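Local coordinates for protein CsuE (PDB 6FJY), which is the probable tip adhesin of the archaic chaperone-usher Csu pili, with which Acinetobacter baumannii is thought to attach to surfaces, at residues K128-Y133 and G166-G171. Residues are numbered along the deposited sequence; the frame is centred on the assembly and turned at random.
Sequences KVKWFY and GADSLG
Trp131 and Ser169, diagonal neighbours on the face of the antiparallel strand pair that also carries Val129 and Ala167, are joined by an indole-to-hydroxyl hydrogen bond. Starting from the backbone, Trp131 CB lies 3.6 Å from Ala167 O and CG somewhat farther from it; CD1 skirts the same carbonyl oxygen at 3.4 Å, NE1 donates to Ser169 OG at 2.9 Å, and CE2 behind it is farther from that hydroxyl. With CG anti to its own carbonyl carbon (chi1 -56°), the indole reaches back along the sheet to this hydroxyl, which lies in the ring plane; at 173° the N-H...O bond is nearly straight. Val129 CG1 packs against one indole face near its rim, while Val129 CB borders the hydroxyl. The in-plane bond at one edge and the methyl on one face together probably help to hold the ring's rotation.

Beneath these side chains, Val129 and Ser169 exchange two backbone hydrogen bonds, as do Trp131 and Ala167. The intervening non-hydrogen-bonded pair, Lys130 and Asp168, carries a salt bridge on the other face. The lysine chain, bent at chi3 and chi4, curls around Asp168 OD1, and NZ meets this oxygen at 2.9 Å from the syn side, 33° out of the carboxylate plane. Lys128 NZ, 5.4 Å from Asp168 OD2, may add to the positive field around the aspartate. At the end of the pairing Gly166 CA sits over one face of the Phe132 ring in a CH-pi contact, 3.9 Å from the centroid.

The pair thus joins strand 119-136 to strand 167-189. Strand 51-54 continues the sheet beyond 128-130, its Arg51 and Glu53 touching Lys130, while Val4 of strand 2-4, Leu33 of strand 33-35 and the loop residue Leu48 pack on Trp131.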
ATOM      1  N   LYS B 128      -2.665  27.538   7.964  1.00 69.11           N
ATOM      2  CA  LYS B 128      -3.108  28.403   9.050  1.00 63.07           C
ATOM      3  C   LYS B 128      -4.245  29.281   8.544  1.00 62.41           C
ATOM      4  O   LYS B 128      -4.092  29.998   7.549  1.00 39.87           O
ATOM      5  CB  LYS B 128      -1.960  29.264   9.589  1.00 53.12           C
ATOM      6  CG  LYS B 128      -2.369  30.201  10.728  1.00 61.56           C
ATOM      7  CD  LYS B 128      -1.239  31.130  11.131  1.00 77.33           C
ATOM      8  CE  LYS B 128       0.069  30.383  11.389  1.00 88.17           C
ATOM      9  NZ  LYS B 128       1.054  31.240  12.133  1.00 95.86           N
ATOM     10  N   VAL B 129      -5.375  29.232   9.240  1.00 61.21           N
ATOM     11  CA  VAL B 129      -6.581  29.923   8.824  1.00 46.73           C
ATOM     12  C   VAL B 129      -7.085  30.768   9.986  1.00 55.52           C
ATOM     13  O   VAL B 129      -7.041  30.335  11.143  1.00 51.98           O
ATOM     14  CB  VAL B 129      -7.666  28.928   8.359  1.00 48.40           C
ATOM     15  CG1 VAL B 129      -8.878  29.678   7.804  1.00 55.13           C
ATOM     16  CG2 VAL B 129      -7.111  27.957   7.312  1.00 47.27           C
ATOM     17  N   LYS B 130      -7.549  31.979   9.677  1.00 54.66           N
ATOM     18  CA  LYS B 130      -8.238  32.826  10.638  1.00 48.46           C
ATOM     19  C   LYS B 130      -9.731  32.790  10.336  1.00 50.13           C
ATOM     20  O   LYS B 130     -10.144  32.973   9.186  1.00 43.65           O
ATOM     21  CB  LYS B 130      -7.714  34.262  10.603  1.00 51.37           C
ATOM     22  CG  LYS B 130      -8.253  35.133  11.751  1.00 54.43           C
ATOM     23  CD  LYS B 130      -7.639  36.536  11.751  1.00 64.34           C
ATOM     24  CE  LYS B 130      -6.114  36.509  11.870  1.00 73.08           C
ATOM     25  NZ  LYS B 130      -5.643  36.346  13.259  1.00 70.84           N
ATOM     26  N   TRP B 131     -10.528  32.526  11.367  1.00 57.73           N
ATOM     27  CA  TRP B 131     -11.959  32.296  11.243  1.00 51.41           C
ATOM     28  C   TRP B 131     -12.724  33.374  11.997  1.00 54.64           C
ATOM     29  O   TRP B 131     -12.294  33.827  13.060  1.00 52.86           O
ATOM     30  CB  TRP B 131     -12.353  30.915  11.790  1.00 54.65           C
ATOM     31  CG  TRP B 131     -11.630  29.757  11.165  1.00 52.23           C
ATOM     32  CD1 TRP B 131     -10.451  29.216  11.572  1.00 58.45           C
ATOM     33  CD2 TRP B 131     -12.058  28.985  10.030  1.00 52.33           C
ATOM     34  NE1 TRP B 131     -10.103  28.161  10.757  1.00 61.36           N
ATOM     35  CE2 TRP B 131     -11.074  28.002   9.801  1.00 58.98           C
ATOM     36  CE3 TRP B 131     -13.167  29.041   9.180  1.00 55.68           C
ATOM     37  CZ2 TRP B 131     -11.173  27.071   8.762  1.00 59.33           C
ATOM     38  CZ3 TRP B 131     -13.260  28.118   8.135  1.00 43.22           C
ATOM     39  CH2 TRP B 131     -12.272  27.142   7.948  1.00 51.50           C
ATOM     40  N   PHE B 132     -13.859  33.772  11.432  1.00 62.72           N
ATOM     41  CA  PHE B 132     -14.764  34.767  11.995  1.00 48.70           C
ATOM     42  C   PHE B 132     -16.163  34.170  11.900  1.00 59.92           C
ATOM     43  O   PHE B 132     -16.690  34.011  10.795  1.00 52.55           O
ATOM     44  CB  PHE B 132     -14.670  36.074  11.213  1.00 49.55           C
ATOM     45  CG  PHE B 132     -13.267  36.640  11.131  1.00 52.76           C
ATOM     46  CD1 PHE B 132     -12.354  36.155  10.205  1.00 56.34           C
ATOM     47  CD2 PHE B 132     -12.876  37.671  11.969  1.00 57.25           C
ATOM     48  CE1 PHE B 132     -11.075  36.680  10.126  1.00 64.97           C
ATOM     49  CE2 PHE B 132     -11.597  38.203  11.902  1.00 60.90           C
ATOM     50  CZ  PHE B 132     -10.701  37.712  10.975  1.00 65.72           C
ATOM     51  N   TYR B 133     -16.762  33.794  13.031  1.00 56.55           N
ATOM     52  CA  TYR B 133     -17.990  33.013  12.954  1.00 60.79           C
ATOM     53  C   TYR B 133     -18.974  33.353  14.066  1.00 57.31           C
ATOM     54  O   TYR B 133     -18.607  33.820  15.148  1.00 49.06           O
ATOM     55  CB  TYR B 133     -17.709  31.499  12.973  1.00 60.79           C
ATOM     56  CG  TYR B 133     -16.985  30.973  14.194  1.00 66.15           C
ATOM     57  CD1 TYR B 133     -17.689  30.561  15.322  1.00 62.32           C
ATOM     58  CD2 TYR B 133     -15.596  30.849  14.205  1.00 70.05           C
ATOM     59  CE1 TYR B 133     -17.028  30.069  16.437  1.00 59.76           C
ATOM     60  CE2 TYR B 133     -14.926  30.344  15.315  1.00 63.20           C
ATOM     61  CZ  TYR B 133     -15.647  29.956  16.424  1.00 56.75           C
ATOM     62  OH  TYR B 133     -14.992  29.467  17.525  1.00 48.15           O
ATOM     63  N   GLY B 166     -11.157  37.390  15.248  1.00 73.29           N
ATOM     64  CA  GLY B 166     -10.978  36.088  14.645  1.00 62.02           C
ATOM     65  C   GLY B 166     -10.294  35.088  15.563  1.00 57.17           C
ATOM     66  O   GLY B 166      -9.765  35.417  16.624  1.00 55.29           O
ATOM     67  N   ALA B 167     -10.317  33.825  15.129  1.00 63.84           N
ATOM     68  CA  ALA B 167      -9.648  32.728  15.811  1.00 68.72           C
ATOM     69  C   ALA B 167      -8.856  31.919  14.797  1.00 63.87           C
ATOM     70  O   ALA B 167      -9.337  31.639  13.691  1.00 42.48           O
ATOM     71  CB  ALA B 167     -10.641  31.821  16.547  1.00 57.94           C
ATOM     72  N   ASP B 168      -7.649  31.529  15.184  1.00 71.70           N
ATOM     73  CA  ASP B 168      -6.693  30.930  14.265  1.00 70.54           C
ATOM     74  C   ASP B 168      -6.631  29.421  14.449  1.00 54.86           C
ATOM     75  O   ASP B 168      -6.432  28.933  15.567  1.00 51.77           O
ATOM     76  CB  ASP B 168      -5.302  31.536  14.457  1.00 79.04           C
ATOM     77  CG  ASP B 168      -5.102  32.783  13.634  1.00 87.01           C
ATOM     78  OD1 ASP B 168      -6.111  33.447  13.321  1.00 85.57           O
ATOM     79  OD2 ASP B 168      -3.946  33.084  13.274  1.00 93.13           O
ATOM     80  N   SER B 169      -6.779  28.695  13.347  1.00 58.42           N
ATOM     81  CA  SER B 169      -6.483  27.273  13.306  1.00 57.41           C
ATOM     82  C   SER B 169      -5.140  27.050  12.624  1.00 52.05           C
ATOM     83  O   SER B 169      -4.667  27.883  11.854  1.00 43.05           O
ATOM     84  CB  SER B 169      -7.590  26.497  12.581  1.00 48.91           C
ATOM     85  OG  SER B 169      -7.613  26.708  11.174  1.00 37.14           O
ATOM     86  N   LEU B 170      -4.531  25.909  12.918  1.00 62.08           N
ATOM     87  CA  LEU B 170      -3.239  25.537  12.358  1.00 58.30           C
ATOM     88  C   LEU B 170      -3.194  24.021  12.244  1.00 55.30           C
ATOM     89  O   LEU B 170      -3.419  23.311  13.232  1.00 47.80           O
ATOM     90  CB  LEU B 170      -2.083  26.040  13.230  1.00 66.93           C
ATOM     91  CG  LEU B 170      -0.724  25.341  13.056  1.00 68.37           C
ATOM     92  CD1 LEU B 170       0.031  25.901  11.872  1.00 56.52           C
ATOM     93  CD2 LEU B 170       0.114  25.465  14.304  1.00 74.02           C
ATOM     94  N   GLY B 171      -2.902  23.532  11.052  1.00 64.94           N
ATOM     95  CA  GLY B 171      -2.844  22.101  10.819  1.00 61.19           C
ATOM     96  C   GLY B 171      -1.885  21.775   9.699  1.00 57.98           C
ATOM     97  O   GLY B 171      -1.693  22.562   8.769  1.00 50.21           O
TER